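Calcium-regulated actin-bundling protein (Dictyostelium discoideum, PDB 4X3N) binds and cross-links actin filaments into bundles under the control of calcium, and may help shape filopodia and pseudopodia during cell movement. Local coordinates at residues F34-A38 with S152-L158. Residues are numbered along the deposited sequence; the frame is centred on the assembly and turned at random.
Sequences FCNVA and SFLEYLL. With CA (calcium ion), chain D.
Phe34 and Leu154 carry this contact: the methyl CD2 of Leu154 sits over one face of the Phe34 ring, 4.0 Å from its centroid, a CH-pi contact displaced toward the rim at CE2. With CG anti to the backbone N, chi1 -172° carries the end of the Phe34 ring across to the first turns of helix 153-160. Two more groups meet that ring at its edge, near its plane: Leu158 CD2, 3.7 Å from Phe34 CE2, and Glu155 CG, 3.8 Å from Phe34 CZ. The same Leu154 methyl also reaches back to Val37 CG1 at 4.1 Å. Nearer the N-terminal end of that helix, Ala38 CB packs against Ser152, 3.8 Å from its OG. No hydrogen bond joins the two segments, whose helix axes run at 110° to each other; the contact across them is mainly apolar. Pro167 and Cys171 of helix 167-174 also pack on Phe34.

Ser152 is the N-cap of helix 153-160. Its OG accepts from Glu155 N at 3.0 Å, while Ser152 N and OG both donate to Glu155 OE1, on the anti side of the carboxylate and somewhat out of its plane, closing a capping box. Thus steadied, the Glu155 carboxylate, turned 78° from the Phe34 ring, grips calcium with both oxygens, OE2 at 2.5 Å and OE1 at 2.7 Å. The side chains of Asp144, Asn146 and Asp148, the backbone O of Arg150 and a water complete the site, the bidentate glutamate closing a calcium loop of EF-hand type whose exiting helix rests on Phe34.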
ATOM      1  N   PHE A  34       1.175  18.490  12.364  1.00 24.81           N
ATOM      2  CA  PHE A  34       1.662  18.410  10.994  1.00 23.59           C
ATOM      3  C   PHE A  34       1.072  17.202  10.304  1.00 25.29           C
ATOM      4  O   PHE A  34       0.601  17.302   9.179  1.00 27.82           O
ATOM      5  CB  PHE A  34       3.178  18.266  11.045  1.00 22.32           C
ATOM      6  CG  PHE A  34       3.851  18.350   9.725  1.00 22.03           C
ATOM      7  CD1 PHE A  34       4.012  17.270   8.967  1.00 22.02           C
ATOM      8  CD2 PHE A  34       4.397  19.558   9.303  1.00 22.72           C
ATOM      9  CE1 PHE A  34       4.624  17.362   7.712  1.00 25.14           C
ATOM     10  CE2 PHE A  34       5.002  19.679   8.062  1.00 22.27           C
ATOM     11  CZ  PHE A  34       5.145  18.584   7.273  1.00 21.38           C
ATOM     12  N   CYS A  35       1.132  16.053  10.947  1.00 22.24           N
ATOM     13  CA  CYS A  35       0.606  14.838  10.334  1.00 25.13           C
ATOM     14  C   CYS A  35      -0.875  14.961  10.038  1.00 25.69           C
ATOM     15  O   CYS A  35      -1.336  14.472   8.977  1.00 26.36           O
ATOM     16  CB  CYS A  35       0.890  13.584  11.187  1.00 26.77           C
ATOM     17  SG  CYS A  35       2.656  13.160  11.157  1.00 28.59           S
ATOM     18  N   ASN A  36      -1.624  15.613  10.929  1.00 24.29           N
ATOM     19  CA  ASN A  36      -3.054  15.813  10.666  1.00 24.50           C
ATOM     20  C   ASN A  36      -3.362  16.702   9.518  1.00 23.15           C
ATOM     21  O   ASN A  36      -4.183  16.367   8.683  1.00 23.85           O
ATOM     22  CB  ASN A  36      -3.754  16.299  11.916  1.00 27.26           C
ATOM     23  CG  ASN A  36      -3.833  15.205  12.950  1.00 30.40           C
ATOM     24  OD1 ASN A  36      -3.898  14.033  12.592  1.00 38.22           O
ATOM     25  ND2 ASN A  36      -3.830  15.555  14.213  1.00 34.01           N
ATOM     26  N   VAL A  37      -2.702  17.856   9.452  1.00 22.86           N
ATOM     27  CA  VAL A  37      -2.855  18.735   8.323  1.00 19.99           C
ATOM     28  C   VAL A  37      -2.476  17.971   7.046  1.00 18.84           C
ATOM     29  O   VAL A  37      -3.138  18.099   6.027  1.00 19.99           O
ATOM     30  CB  VAL A  37      -1.923  20.012   8.419  1.00 20.01           C
ATOM     31  CG1 VAL A  37      -2.080  20.874   7.151  1.00 18.77           C
ATOM     32  CG2 VAL A  37      -2.263  20.829   9.667  1.00 21.48           C
ATOM     33  N   ALA A  38      -1.358  17.240   7.065  1.00 18.84           N
ATOM     34  CA  ALA A  38      -0.895  16.551   5.887  1.00 18.63           C
ATOM     35  C   ALA A  38      -1.825  15.395   5.395  1.00 21.58           C
ATOM     36  O   ALA A  38      -1.728  14.961   4.260  1.00 25.23           O
ATOM     37  CB  ALA A  38       0.548  16.071   6.060  1.00 20.34           C
ATOM     38  N   SER A 152       2.962  14.707   0.829  1.00 20.15           N
ATOM     39  CA  SER A 152       1.774  15.491   0.884  1.00 18.73           C
ATOM     40  C   SER A 152       2.001  16.757   0.062  1.00 19.76           C
ATOM     41  O   SER A 152       3.134  17.103  -0.235  1.00 19.20           O
ATOM     42  CB  SER A 152       1.469  15.844   2.313  1.00 19.18           C
ATOM     43  OG  SER A 152       2.575  16.538   2.895  1.00 18.99           O
ATOM     44  N   PHE A 153       0.929  17.449  -0.280  1.00 19.30           N
ATOM     45  CA  PHE A 153       1.034  18.768  -0.911  1.00 18.49           C
ATOM     46  C   PHE A 153       1.684  19.733   0.016  1.00 18.26           C
ATOM     47  O   PHE A 153       2.515  20.523  -0.407  1.00 18.13           O
ATOM     48  CB  PHE A 153      -0.322  19.255  -1.353  1.00 19.45           C
ATOM     49  CG  PHE A 153      -0.301  20.375  -2.361  1.00 18.02           C
ATOM     50  CD1 PHE A 153       0.565  20.360  -3.426  1.00 20.58           C
ATOM     51  CD2 PHE A 153      -1.263  21.404  -2.293  1.00 21.66           C
ATOM     52  CE1 PHE A 153       0.571  21.424  -4.359  1.00 21.20           C
ATOM     53  CE2 PHE A 153      -1.289  22.452  -3.266  1.00 22.00           C
ATOM     54  CZ  PHE A 153      -0.354  22.468  -4.250  1.00 21.69           C
ATOM     55  N   LEU A 154       1.385  19.619   1.310  1.00 18.26           N
ATOM     56  CA  LEU A 154       2.049  20.415   2.339  1.00 18.41           C
ATOM     57  C   LEU A 154       3.567  20.253   2.277  1.00 17.97           C
ATOM     58  O   LEU A 154       4.274  21.227   2.337  1.00 18.64           O
ATOM     59  CB  LEU A 154       1.624  20.097   3.758  1.00 20.94           C
ATOM     60  CG  LEU A 154       2.242  20.924   4.904  1.00 23.41           C
ATOM     61  CD1 LEU A 154       1.847  22.406   4.890  1.00 25.62           C
ATOM     62  CD2 LEU A 154       1.828  20.332   6.228  1.00 24.87           C
ATOM     63  N   GLU A 155       4.025  19.029   2.213  1.00 16.47           N
ATOM     64  CA  GLU A 155       5.467  18.753   2.219  1.00 20.39           C
ATOM     65  C   GLU A 155       6.122  19.284   0.944  1.00 19.46           C
ATOM     66  O   GLU A 155       7.173  19.888   1.016  1.00 21.09           O
ATOM     67  CB  GLU A 155       5.706  17.257   2.433  1.00 20.65           C
ATOM     68  CG  GLU A 155       5.490  16.850   3.869  1.00 20.08           C
ATOM     69  CD  GLU A 155       5.443  15.359   4.020  1.00 21.29           C
ATOM     70  OE1 GLU A 155       4.559  14.755   3.406  1.00 22.27           O
ATOM     71  OE2 GLU A 155       6.304  14.811   4.734  1.00 21.14           O
ATOM     72  N   TYR A 156       5.477  19.081  -0.199  1.00 19.55           N
ATOM     73  CA  TYR A 156       5.935  19.702  -1.451  1.00 21.38           C
ATOM     74  C   TYR A 156       6.056  21.230  -1.312  1.00 19.81           C
ATOM     75  O   TYR A 156       7.058  21.844  -1.725  1.00 21.09           O
ATOM     76  CB  TYR A 156       5.011  19.337  -2.637  1.00 20.96           C
ATOM     77  CG  TYR A 156       5.036  20.382  -3.731  1.00 21.11           C
ATOM     78  CD1 TYR A 156       6.090  20.429  -4.646  1.00 21.98           C
ATOM     79  CD2 TYR A 156       3.993  21.284  -3.896  1.00 20.20           C
ATOM     80  CE1 TYR A 156       6.107  21.388  -5.680  1.00 22.91           C
ATOM     81  CE2 TYR A 156       4.011  22.252  -4.875  1.00 21.56           C
ATOM     82  CZ  TYR A 156       5.091  22.323  -5.769  1.00 23.94           C
ATOM     83  OH  TYR A 156       5.113  23.291  -6.789  1.00 22.94           O
ATOM     84  N   LEU A 157       5.043  21.855  -0.734  1.00 17.98           N
ATOM     85  CA  LEU A 157       5.049  23.303  -0.564  1.00 17.78           C
ATOM     86  C   LEU A 157       6.131  23.861   0.310  1.00 19.21           C
ATOM     87  O   LEU A 157       6.796  24.835  -0.039  1.00 20.36           O
ATOM     88  CB  LEU A 157       3.717  23.797  -0.054  1.00 18.32           C
ATOM     89  CG  LEU A 157       2.622  23.622  -1.097  1.00 17.59           C
ATOM     90  CD1 LEU A 157       1.241  23.857  -0.467  1.00 18.62           C
ATOM     91  CD2 LEU A 157       2.728  24.615  -2.278  1.00 18.00           C
ATOM     92  N   LEU A 158       6.349  23.219   1.440  1.00 19.77           N
ATOM     93  CA  LEU A 158       7.339  23.665   2.358  1.00 20.99           C
ATOM     94  C   LEU A 158       8.736  23.607   1.775  1.00 22.79           C
ATOM     95  O   LEU A 158       9.573  24.497   2.058  1.00 22.20           O
ATOM     96  CB  LEU A 158       7.294  22.792   3.585  1.00 22.34           C
ATOM     97  CG  LEU A 158       6.492  23.226   4.827  1.00 22.93           C
ATOM     98  CD1 LEU A 158       5.786  24.540   4.845  1.00 22.81           C
ATOM     99  CD2 LEU A 158       5.702  22.094   5.384  1.00 23.86           C
TER
HETATM  100 CA    CA D 301       5.404  12.470   4.462  1.00 25.66          CA
HETATM  101  O   HOH W   1       3.079  12.658   4.963  1.00 19.76           O